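Local coordinates for protein probable oxidoreductase (Mycobacterium abscessus, PDB 4EYE) that probably acts as an oxidoreductase of the medium-chain family, resembling the quinone oxidoreductases, at residues A58-P63 and Q327-G332; D64-M67 and E71-L74. One frame throughout, in Å; residues are numbered along the deposited sequence.

Contact 1 (A58-P63 and Q327-G332)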
loop_
_atom_site.group_PDB
_atom_site.type_symbol
_atom_site.label_atom_id
_atom_site.label_comp_id
_atom_site.label_asym_id
_atom_site.label_seq_id
_atom_site.Cartn_x
_atom_site.Cartn_y
_atom_site.Cartn_z
ATOM N N ALA A 58 11.255 6.076 -2.227
ATOM C CA ALA A 58 10.153 6.563 -1.364
ATOM C C ALA A 58 8.840 6.230 -2.022
ATOM O O ALA A 58 8.578 6.643 -3.160
ATOM C CB ALA A 58 10.250 8.085 -1.179
ATOM N N GLY A 59 7.986 5.516 -1.326
ATOM C CA GLY A 59 6.695 5.192 -1.892
ATOM C C GLY A 59 5.775 6.387 -1.969
ATOM O O GLY A 59 5.792 7.247 -1.090
ATOM N N VAL A 60 4.979 6.439 -3.028
ATOM C CA VAL A 60 3.840 7.345 -3.133
ATOM C C VAL A 60 2.592 6.512 -2.775
ATOM O O VAL A 60 2.345 5.408 -3.345
ATOM C CB VAL A 60 3.772 7.959 -4.540
ATOM C CG1 VAL A 60 2.550 8.882 -4.716
ATOM C CG2 VAL A 60 5.077 8.746 -4.802
ATOM N N CYS A 61 1.848 6.963 -1.777
ATOM C CA CYS A 61 0.595 6.302 -1.413
ATOM C C CYS A 61 -0.543 7.343 -1.257
ATOM O O CYS A 61 -0.289 8.570 -1.159
ATOM C CB CYS A 61 0.776 5.512 -0.132
ATOM S SG CYS A 61 0.977 6.514 1.370
ATOM N N PHE A 62 -1.768 6.839 -1.180
ATOM C CA PHE A 62 -2.937 7.688 -1.091
ATOM C C PHE A 62 -2.907 8.600 0.143
ATOM O O PHE A 62 -3.217 9.770 0.028
ATOM C CB PHE A 62 -4.241 6.859 -1.167
ATOM C CG PHE A 62 -5.465 7.693 -1.479
ATOM C CD1 PHE A 62 -5.588 8.336 -2.681
ATOM C CD2 PHE A 62 -6.474 7.843 -0.551
ATOM C CE1 PHE A 62 -6.707 9.136 -2.965
ATOM C CE2 PHE A 62 -7.606 8.607 -0.834
ATOM C CZ PHE A 62 -7.716 9.257 -2.043
ATOM N N PRO A 63 -2.490 8.094 1.314
ATOM C CA PRO A 63 -2.383 9.019 2.466
ATOM C C PRO A 63 -1.455 10.208 2.239
ATOM O O PRO A 63 -1.784 11.334 2.640
ATOM C CB PRO A 63 -1.864 8.127 3.589
ATOM C CG PRO A 63 -2.438 6.772 3.263
ATOM C CD PRO A 63 -2.375 6.687 1.741
ATOM N N GLN A 327 1.038 14.722 -8.826
ATOM C CA GLN A 327 -0.072 15.141 -9.708
ATOM C C GLN A 327 -0.537 13.963 -10.582
ATOM O O GLN A 327 -1.729 13.716 -10.725
ATOM C CB GLN A 327 0.375 16.289 -10.624
ATOM C CG GLN A 327 -0.787 17.030 -11.321
ATOM C CD GLN A 327 -1.743 17.623 -10.317
ATOM O OE1 GLN A 327 -1.387 18.499 -9.536
ATOM N NE2 GLN A 327 -2.955 17.131 -10.310
ATOM N N ASP A 328 0.415 13.228 -11.143
ATOM C CA ASP A 328 0.064 12.035 -11.938
ATOM C C ASP A 328 -0.691 11.020 -11.100
ATOM O O ASP A 328 -1.696 10.454 -11.536
ATOM C CB ASP A 328 1.320 11.416 -12.508
ATOM C CG ASP A 328 1.932 12.267 -13.617
ATOM O OD1 ASP A 328 1.277 13.221 -14.080
ATOM O OD2 ASP A 328 3.064 11.943 -14.033
ATOM N N PHE A 329 -0.233 10.831 -9.878
ATOM C CA PHE A 329 -0.908 9.940 -8.953
ATOM C C PHE A 329 -2.358 10.379 -8.694
ATOM O O PHE A 329 -3.277 9.572 -8.726
ATOM C CB PHE A 329 -0.128 9.862 -7.625
ATOM C CG PHE A 329 -0.808 9.014 -6.599
ATOM C CD1 PHE A 329 -1.723 9.572 -5.703
ATOM C CD2 PHE A 329 -0.579 7.659 -6.557
ATOM C CE1 PHE A 329 -2.379 8.766 -4.782
ATOM C CE2 PHE A 329 -1.217 6.848 -5.639
ATOM C CZ PHE A 329 -2.111 7.393 -4.750
ATOM N N ALA A 330 -2.533 11.655 -8.410
ATOM C CA ALA A 330 -3.857 12.260 -8.192
ATOM C C ALA A 330 -4.760 12.192 -9.445
ATOM O O ALA A 330 -5.949 11.972 -9.324
ATOM C CB ALA A 330 -3.696 13.710 -7.749
ATOM N N ASP A 331 -4.168 12.350 -10.622
ATOM C CA ASP A 331 -4.896 12.275 -11.881
ATOM C C ASP A 331 -5.242 10.837 -12.265
ATOM O O ASP A 331 -5.837 10.624 -13.309
ATOM C CB ASP A 331 -4.074 12.865 -13.022
ATOM C CG ASP A 331 -3.842 14.340 -12.884
ATOM O OD1 ASP A 331 -4.506 14.969 -12.072
ATOM O OD2 ASP A 331 -2.955 14.866 -13.551
ATOM N N GLY A 332 -4.878 9.843 -11.444
ATOM C CA GLY A 332 -5.263 8.452 -11.708
ATOM C C GLY A 332 -4.428 7.743 -12.759
ATOM O O GLY A 332 -4.884 6.786 -13.383
#

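Contact 2 (D64-M67 and E71-L74)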
loop_
_atom_site.group_PDB
_atom_site.type_symbol
_atom_site.label_atom_id
_atom_site.label_comp_id
_atom_site.label_asym_id
_atom_site.label_seq_id
_atom_site.Cartn_x
_atom_site.Cartn_y
_atom_site.Cartn_z
ATOM N N ASP A 64 -0.345 9.991 1.531
ATOM C CA ASP A 64 0.586 11.079 1.223
ATOM C C ASP A 64 -0.144 12.176 0.499
ATOM O O ASP A 64 -0.075 13.353 0.860
ATOM C CB ASP A 64 1.770 10.675 0.318
ATOM C CG ASP A 64 2.598 9.542 0.847
ATOM O OD1 ASP A 64 2.762 9.368 2.092
ATOM O OD2 ASP A 64 3.215 8.854 -0.024
ATOM N N TYR A 65 -0.824 11.782 -0.559
ATOM C CA TYR A 65 -1.596 12.710 -1.385
ATOM C C TYR A 65 -2.679 13.466 -0.572
ATOM O O TYR A 65 -2.819 14.697 -0.651
ATOM C CB TYR A 65 -2.230 11.907 -2.525
ATOM C CG TYR A 65 -3.277 12.675 -3.300
ATOM C CD1 TYR A 65 -2.952 13.866 -3.922
ATOM C CD2 TYR A 65 -4.578 12.213 -3.407
ATOM C CE1 TYR A 65 -3.893 14.582 -4.626
ATOM C CE2 TYR A 65 -5.541 12.943 -4.102
ATOM C CZ TYR A 65 -5.176 14.143 -4.698
ATOM O OH TYR A 65 -6.088 14.888 -5.410
ATOM N N LEU A 66 -3.431 12.715 0.224
ATOM C CA LEU A 66 -4.453 13.306 1.093
ATOM C C LEU A 66 -3.826 14.336 2.028
ATOM O O LEU A 66 -4.425 15.392 2.263
ATOM C CB LEU A 66 -5.206 12.204 1.904
ATOM C CG LEU A 66 -6.065 11.185 1.098
ATOM C CD1 LEU A 66 -6.921 10.216 1.957
ATOM C CD2 LEU A 66 -7.017 11.931 0.143
ATOM N N MET A 67 -2.631 14.031 2.552
ATOM C CA MET A 67 -1.955 14.926 3.469
ATOM C C MET A 67 -1.596 16.235 2.780
ATOM O O MET A 67 -1.717 17.285 3.364
ATOM C CB MET A 67 -0.713 14.278 4.077
ATOM C CG MET A 67 -1.087 13.269 5.120
ATOM S SD MET A 67 0.336 12.488 5.920
ATOM C CE MET A 67 0.703 13.697 7.144
ATOM N N GLU A 71 -6.491 16.577 3.870
ATOM C CA GLU A 71 -7.694 15.730 3.873
ATOM C C GLU A 71 -7.467 14.361 4.468
ATOM O O GLU A 71 -8.345 13.504 4.402
ATOM C CB GLU A 71 -8.260 15.584 2.462
ATOM C CG GLU A 71 -8.874 16.872 1.935
ATOM C CD GLU A 71 -9.269 16.800 0.475
ATOM O OE1 GLU A 71 -9.293 15.698 -0.091
ATOM O OE2 GLU A 71 -9.547 17.857 -0.114
ATOM N N TYR A 72 -6.304 14.148 5.060
ATOM C CA TYR A 72 -5.991 12.878 5.662
ATOM C C TYR A 72 -6.486 12.875 7.109
ATOM O O TYR A 72 -6.560 13.943 7.728
ATOM C CB TYR A 72 -4.509 12.636 5.621
ATOM C CG TYR A 72 -4.128 11.269 6.114
ATOM C CD1 TYR A 72 -4.749 10.130 5.586
ATOM C CD2 TYR A 72 -3.170 11.101 7.111
ATOM C CE1 TYR A 72 -4.417 8.883 6.036
ATOM C CE2 TYR A 72 -2.822 9.836 7.556
ATOM C CZ TYR A 72 -3.461 8.744 7.017
ATOM O OH TYR A 72 -3.143 7.489 7.431
ATOM N N GLN A 73 -6.770 11.692 7.652
ATOM C CA GLN A 73 -7.275 11.580 9.036
ATOM C C GLN A 73 -6.398 12.377 10.013
ATOM O O GLN A 73 -6.916 12.985 10.923
ATOM C CB GLN A 73 -7.430 10.111 9.492
ATOM C CG GLN A 73 -6.129 9.396 9.836
ATOM C CD GLN A 73 -6.257 7.878 9.893
ATOM O OE1 GLN A 73 -7.352 7.334 9.775
ATOM N NE2 GLN A 73 -5.128 7.187 10.099
ATOM N N LEU A 74 -5.092 12.402 9.785
ATOM C CA LEU A 74 -4.186 13.227 10.554
ATOM C C LEU A 74 -3.800 14.442 9.714
ATOM O O LEU A 74 -3.275 14.305 8.591
ATOM C CB LEU A 74 -2.951 12.424 10.943
ATOM C CG LEU A 74 -1.766 13.178 11.565
ATOM C CD1 LEU A 74 -2.201 14.101 12.708
ATOM C CD2 LEU A 74 -0.704 12.176 12.041
#

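Contact 1 (A58-P63 and Q327-G332)
F329 and V60 meet because both send a branch anti to their own backbone N. In F329 this is CG (chi1 177°), and the ring then reaches from helix 322-330 toward 58-63. In V60 it is CG1, which takes the same anti position and settles over one face of the F329 ring. CG1 lies 4.2 Å from the ring centroid and 28° off the ring normal, a CH-pi contact. It sits toward the CG-CD2 side of the ring, with V60 CG1 3.8 Å from F329 CD2. The far end of the same ring reaches the backbone where helix 62-68 starts. F329 CZ is 3.6 Å from F62 N and 3.8 Å from C61 C; F62 N and C61 C both lie obliquely to the ring. C61 is the N-cap residue of that helix. The F62 side chain crosses F329 at about a right angle. Here F329 CE1 lies near the plane of the F62 ring, at its edge, 3.9 Å from F62 CD1.

The contact joins the turn from strand 57-59 into helix 62-68 to the last turn of helix 322-330, within the medium-chain dehydrogenase/reductase fold. No hydrogen bond crosses it; the packing centres on F329. Helix 322-330 ends in a Schellman motif, with G332 at positive phi. On that last turn Q327 NE2 donates to D331 OD1 at 3.2 Å. D331 OD1 lies in the Q327 amide plane, while NE2 is 35° out of the carboxylate plane, on the syn side. V60 also packs against M338 and L340 of strand 337-341, and its carbonyl O accepts a hydrogen bond from K337 NZ.

Contact 2 (D64-M67 and E71-L74)
The Y72 ring has L66 CD1 at its edge, near the ring plane, and Q73 CG over one face, offset toward the rim. M67 approaches the same ring obliquely. Its SD lies 4.9 Å from the ring centroid and 48° off the normal, a Met-aromatic contact, and is 4.0 Å from Y72 CD2. The closest approach between side chains is M67 CG to Y72 CB, 3.5 Å. The first torsion of M67 (chi1 -75°) sets CG anti to the carbonyl carbon and against Y72 CB. L66 CB meets Y72 CB at 3.8 Å.

Helix 62-68 ends here and the chain folds back on its last turn. The turn is joined by one backbone hydrogen bond, from E71 N to L66 O. It is 2.9 Å long and nearly straight at the hydrogen (167°), but the donor sits above the carbonyl plane. The segment 71-74 lies in the loop between helix 62-68 and strand 85-92, in the GroES-like domain. The carboxylate of E71 is paired outside the contact, by a salt bridge from OE1 to K69 NZ. M67 also packs against M76 and F80 of the same loop.

In the fold
Contacts 1 and 2 share helix 62-68 and have centres about 11 Å apart. Contact 1 uses its N-terminal end, and contact 2 its C-terminal end with the loop after it. In sequence, contact 2 is nested between the two segments of contact 1. Y65, in a segment of contact 2, reaches back to contact 1: its CB is 3.9 Å from F329 CE1, and it also packs on A330 and L326 of helix 322-330. P63 CB lies 3.6 Å from Y72 CE1, a second link. D64 OD2 accepts a hydrogen bond from C61 N, so the side chain three residues on holds the backbone N of the N-cap residue. Helix 62-68 thus meets helix 322-330 at its start and its own following loop at its end.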